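Methylmalonate-semialdehyde dehydrogenase (Oceanimonas doudoroffii, PDB 4ZZ7) catalyses the NAD-dependent, acylating oxidation of methylmalonate semialdehyde, as a member of the aldehyde dehydrogenase family. Local coordinates at residues His9-Gln23 and Lys35-Ala48. Numbering follows the deposited sequence.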
# COMPACT_ATOMS: atom_id res chain seq x y z
N HIS A 9 -8.73 10.97 -38.80
CA HIS A 9 -8.61 9.98 -37.76
C HIS A 9 -7.17 9.53 -37.70
O HIS A 9 -6.49 9.48 -38.71
CB HIS A 9 -9.46 8.76 -38.08
CG HIS A 9 -10.84 9.08 -38.55
ND1 HIS A 9 -11.73 9.79 -37.79
CD2 HIS A 9 -11.48 8.76 -39.70
CE1 HIS A 9 -12.87 9.91 -38.45
NE2 HIS A 9 -12.74 9.30 -39.62
N LEU A 10 -6.72 9.16 -36.52
CA LEU A 10 -5.39 8.63 -36.31
C LEU A 10 -5.53 7.13 -36.14
O LEU A 10 -6.03 6.66 -35.12
CB LEU A 10 -4.79 9.26 -35.05
CG LEU A 10 -3.41 8.80 -34.60
CD1 LEU A 10 -2.39 8.96 -35.71
CD2 LEU A 10 -3.00 9.59 -33.37
N ILE A 11 -5.12 6.39 -37.16
CA ILE A 11 -5.17 4.93 -37.11
C ILE A 11 -3.85 4.30 -37.55
O ILE A 11 -3.46 4.42 -38.70
CB ILE A 11 -6.29 4.35 -37.98
CG1 ILE A 11 -7.64 4.90 -37.51
CG2 ILE A 11 -6.28 2.83 -37.92
CD1 ILE A 11 -8.84 4.44 -38.32
N ASN A 12 -3.21 3.60 -36.63
CA ASN A 12 -1.89 3.02 -36.84
C ASN A 12 -0.86 4.08 -37.27
O ASN A 12 -0.12 3.90 -38.23
CB ASN A 12 -1.97 1.86 -37.83
CG ASN A 12 -0.94 0.76 -37.55
OD1 ASN A 12 -0.98 0.10 -36.52
ND2 ASN A 12 -0.03 0.56 -38.47
N GLY A 13 -0.85 5.20 -36.55
CA GLY A 13 0.17 6.25 -36.70
C GLY A 13 0.06 7.07 -37.97
O GLY A 13 1.05 7.64 -38.45
N GLN A 14 -1.15 7.13 -38.53
CA GLN A 14 -1.35 7.81 -39.78
C GLN A 14 -2.71 8.43 -39.84
O GLN A 14 -3.68 7.84 -39.38
CB GLN A 14 -1.19 6.84 -40.92
CG GLN A 14 0.26 6.43 -41.13
CD GLN A 14 0.46 5.75 -42.44
OE1 GLN A 14 -0.50 5.49 -43.17
NE2 GLN A 14 1.72 5.45 -42.76
N LEU A 15 -2.76 9.64 -40.41
CA LEU A 15 -4.02 10.35 -40.65
C LEU A 15 -4.79 9.74 -41.80
O LEU A 15 -4.29 9.65 -42.90
CB LEU A 15 -3.76 11.81 -40.99
CG LEU A 15 -3.31 12.70 -39.84
CD1 LEU A 15 -3.20 14.12 -40.38
CD2 LEU A 15 -4.30 12.65 -38.67
N VAL A 16 -6.02 9.33 -41.54
CA VAL A 16 -6.87 8.78 -42.60
C VAL A 16 -8.27 9.39 -42.55
O VAL A 16 -8.73 9.90 -41.52
CB VAL A 16 -6.98 7.24 -42.54
CG1 VAL A 16 -5.59 6.60 -42.64
CG2 VAL A 16 -7.69 6.78 -41.27
N THR A 17 -8.95 9.34 -43.68
CA THR A 17 -10.26 9.92 -43.74
C THR A 17 -11.17 9.12 -44.64
O THR A 17 -10.82 8.81 -45.77
CB THR A 17 -10.18 11.39 -44.12
OG1 THR A 17 -11.51 11.89 -44.30
CG2 THR A 17 -9.34 11.60 -45.39
N GLU A 18 -12.34 8.78 -44.10
CA GLU A 18 -13.23 7.83 -44.74
C GLU A 18 -14.02 8.46 -45.86
O GLU A 18 -14.16 7.85 -46.92
CB GLU A 18 -14.20 7.26 -43.72
CG GLU A 18 -15.07 6.13 -44.26
CD GLU A 18 -16.16 5.72 -43.29
OE1 GLU A 18 -15.84 5.52 -42.10
OE2 GLU A 18 -17.33 5.61 -43.70
N ASN A 19 -14.57 9.65 -45.61
CA ASN A 19 -15.23 10.48 -46.63
C ASN A 19 -16.60 10.01 -47.11
O ASN A 19 -16.96 10.22 -48.27
CB ASN A 19 -14.31 10.72 -47.85
CG ASN A 19 -13.15 11.62 -47.51
OD1 ASN A 19 -13.34 12.71 -46.95
ND2 ASN A 19 -11.93 11.18 -47.88
N THR A 20 -17.36 9.39 -46.22
CA THR A 20 -18.74 9.03 -46.53
C THR A 20 -19.76 9.92 -45.82
O THR A 20 -20.92 9.98 -46.23
CB THR A 20 -19.04 7.52 -46.29
OG1 THR A 20 -19.18 7.26 -44.90
CG2 THR A 20 -17.95 6.61 -46.91
N ARG A 21 -19.33 10.63 -44.79
CA ARG A 21 -20.24 11.46 -44.00
C ARG A 21 -19.46 12.48 -43.18
O ARG A 21 -18.38 12.16 -42.67
CB ARG A 21 -21.05 10.55 -43.08
CG ARG A 21 -22.12 11.24 -42.26
CD ARG A 21 -23.16 10.22 -41.83
NE ARG A 21 -22.58 9.11 -41.06
CZ ARG A 21 -22.56 9.03 -39.72
NH1 ARG A 21 -23.09 10.00 -38.96
NH2 ARG A 21 -22.02 7.96 -39.14
N SER A 22 -19.96 13.69 -43.05
CA SER A 22 -19.24 14.69 -42.26
C SER A 22 -20.14 15.68 -41.53
O SER A 22 -21.36 15.74 -41.74
CB SER A 22 -18.24 15.46 -43.13
OG SER A 22 -18.82 16.65 -43.62
N GLN A 23 -19.50 16.47 -40.68
CA GLN A 23 -20.21 17.35 -39.77
C GLN A 23 -19.44 18.64 -39.49
O GLN A 23 -18.21 18.67 -39.47
CB GLN A 23 -20.50 16.60 -38.48
CG GLN A 23 -21.42 17.38 -37.55
CD GLN A 23 -21.81 16.57 -36.34
OE1 GLN A 23 -21.97 15.36 -36.42
NE2 GLN A 23 -21.97 17.24 -35.21
N LYS A 35 -14.53 24.18 -39.66
CA LYS A 35 -13.93 22.97 -40.23
C LYS A 35 -14.97 21.86 -40.37
O LYS A 35 -16.02 21.90 -39.72
CB LYS A 35 -12.75 22.47 -39.37
CG LYS A 35 -11.99 23.58 -38.64
CD LYS A 35 -10.80 23.09 -37.81
CE LYS A 35 -9.64 22.62 -38.69
NZ LYS A 35 -8.47 22.10 -37.92
N GLN A 36 -14.68 20.89 -41.24
CA GLN A 36 -15.51 19.69 -41.43
C GLN A 36 -14.87 18.51 -40.71
O GLN A 36 -13.67 18.23 -40.86
CB GLN A 36 -15.62 19.32 -42.92
CG GLN A 36 -16.48 20.26 -43.75
CD GLN A 36 -17.91 20.29 -43.27
OE1 GLN A 36 -18.59 19.26 -43.22
NE2 GLN A 36 -18.38 21.47 -42.90
N LEU A 37 -15.67 17.81 -39.93
CA LEU A 37 -15.19 16.64 -39.23
C LEU A 37 -15.68 15.39 -39.90
O LEU A 37 -16.88 15.16 -39.98
CB LEU A 37 -15.68 16.66 -37.79
CG LEU A 37 -15.23 15.47 -36.96
CD1 LEU A 37 -13.70 15.37 -36.90
CD2 LEU A 37 -15.87 15.59 -35.59
N ASP A 38 -14.74 14.57 -40.36
CA ASP A 38 -15.08 13.26 -40.92
C ASP A 38 -15.67 12.35 -39.85
O ASP A 38 -15.12 12.26 -38.77
CB ASP A 38 -13.83 12.61 -41.51
CG ASP A 38 -14.16 11.39 -42.32
OD1 ASP A 38 -14.91 11.53 -43.32
OD2 ASP A 38 -13.66 10.30 -41.99
N LEU A 39 -16.79 11.70 -40.13
CA LEU A 39 -17.39 10.79 -39.17
C LEU A 39 -17.11 9.34 -39.55
O LEU A 39 -17.43 8.89 -40.65
CB LEU A 39 -18.90 11.03 -39.04
CG LEU A 39 -19.30 12.44 -38.61
CD1 LEU A 39 -20.81 12.51 -38.41
CD2 LEU A 39 -18.60 12.93 -37.34
N ALA A 40 -16.52 8.60 -38.61
CA ALA A 40 -16.09 7.24 -38.87
C ALA A 40 -17.22 6.27 -38.71
O ALA A 40 -18.04 6.38 -37.81
CB ALA A 40 -14.95 6.86 -37.94
N SER A 41 -17.22 5.29 -39.59
CA SER A 41 -18.29 4.32 -39.66
C SER A 41 -17.80 3.08 -38.98
O SER A 41 -16.61 2.98 -38.68
CB SER A 41 -18.59 4.03 -41.13
OG SER A 41 -17.41 3.49 -41.76
N THR A 42 -18.67 2.11 -38.80
CA THR A 42 -18.29 0.89 -38.10
C THR A 42 -17.10 0.16 -38.78
O THR A 42 -16.37 -0.56 -38.12
CB THR A 42 -19.45 -0.11 -37.91
OG1 THR A 42 -19.85 -0.59 -39.18
CG2 THR A 42 -20.66 0.53 -37.30
N LYS A 43 -16.91 0.34 -40.08
CA LYS A 43 -15.76 -0.27 -40.77
C LYS A 43 -14.42 0.39 -40.43
O LYS A 43 -13.37 -0.27 -40.41
CB LYS A 43 -15.98 -0.20 -42.27
CG LYS A 43 -14.84 -0.82 -43.07
CD LYS A 43 -14.99 -0.58 -44.56
CE LYS A 43 -13.74 -1.06 -45.30
NZ LYS A 43 -13.84 -0.84 -46.77
N THR A 44 -14.48 1.71 -40.24
CA THR A 44 -13.30 2.51 -39.94
C THR A 44 -12.87 2.29 -38.50
O THR A 44 -11.70 2.09 -38.23
CB THR A 44 -13.60 4.00 -40.18
OG1 THR A 44 -13.95 4.20 -41.55
CG2 THR A 44 -12.37 4.87 -39.84
N VAL A 45 -13.83 2.34 -37.58
CA VAL A 45 -13.56 2.03 -36.18
C VAL A 45 -12.87 0.66 -36.10
O VAL A 45 -11.84 0.53 -35.43
CB VAL A 45 -14.85 2.04 -35.31
CG1 VAL A 45 -14.56 1.59 -33.89
CG2 VAL A 45 -15.47 3.43 -35.26
N GLU A 46 -13.41 -0.33 -36.79
CA GLU A 46 -12.87 -1.70 -36.77
C GLU A 46 -11.42 -1.76 -37.25
O GLU A 46 -10.66 -2.55 -36.74
CB GLU A 46 -13.74 -2.65 -37.59
CG GLU A 46 -15.04 -3.08 -36.89
CD GLU A 46 -16.03 -3.80 -37.81
OE1 GLU A 46 -17.16 -4.10 -37.38
OE2 GLU A 46 -15.69 -4.09 -38.98
N GLN A 47 -11.04 -0.93 -38.22
CA GLN A 47 -9.62 -0.77 -38.59
C GLN A 47 -8.79 -0.32 -37.39
O GLN A 47 -7.70 -0.85 -37.16
CB GLN A 47 -9.43 0.22 -39.76
CG GLN A 47 -10.00 -0.23 -41.10
CD GLN A 47 -9.86 0.82 -42.21
OE1 GLN A 47 -9.12 1.80 -42.08
NE2 GLN A 47 -10.58 0.60 -43.30
N ALA A 48 -9.29 0.67 -36.64
CA ALA A 48 -8.58 1.21 -35.45
C ALA A 48 -8.41 0.14 -34.36
O ALA A 48 -7.32 -0.07 -33.84
CB ALA A 48 -9.30 2.44 -34.90
O HOH W 1 -16.97 9.46 -43.11
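D38, at the end of strand 32-38, turns its carboxylate into the loop that follows strand 15-16. OD2 accepts the backbone N of E18 at 2.9 Å, a donor lying 42° out of the carboxylate plane, whereas OD1 takes the backbone N of N19 on its syn side. CG of D38 lies anti to the backbone N (chi1 -169°), which carries the carboxylate under the turn at E18-N19. The H9 imidazole crosses this side chain at about a right angle, and its NE2 gives OD2 a weak, bent bond of 2.7 Å; ND1 of the ring is held by N205. An alanine in place of D38 would probably leave the E18 and N19 amides without their acceptor and H9 NE2 without its weak partner, leaving the turn less firmly held. E18 reaches in the other direction with an extended chain: E18 OE1 accepts S41 N at 2.9 Å through its syn lone pair, and also OG of S41, the N-cap residue of helix 42-61. T20 OG1 binds the second oxygen, OE2. The carboxylate therefore sits at the helix N-terminus, where the helix dipole would be expected to stabilise its negative charge. Farther along the helix, I11 lays CD1 against CG2 of T44 (3.9 Å) and CG1 against CB of A48. Beyond the loop, S22 and Q23 pair antiparallel with D38 and L37; L37 N meets Q23 O at 2.7 Å, nearly straight, and S22 OG bonds to OE1 of Q36. The R21 guanidinium, salt-bridged to D207 and E209, lays one face over CB of L39. The arrangement is a beta hairpin, strands 22-27 and 32-38, leading into a capped helix, in the N-terminal part of the NAD-binding domain of the aldehyde dehydrogenase fold, with L37 beside E178 of the NAD site.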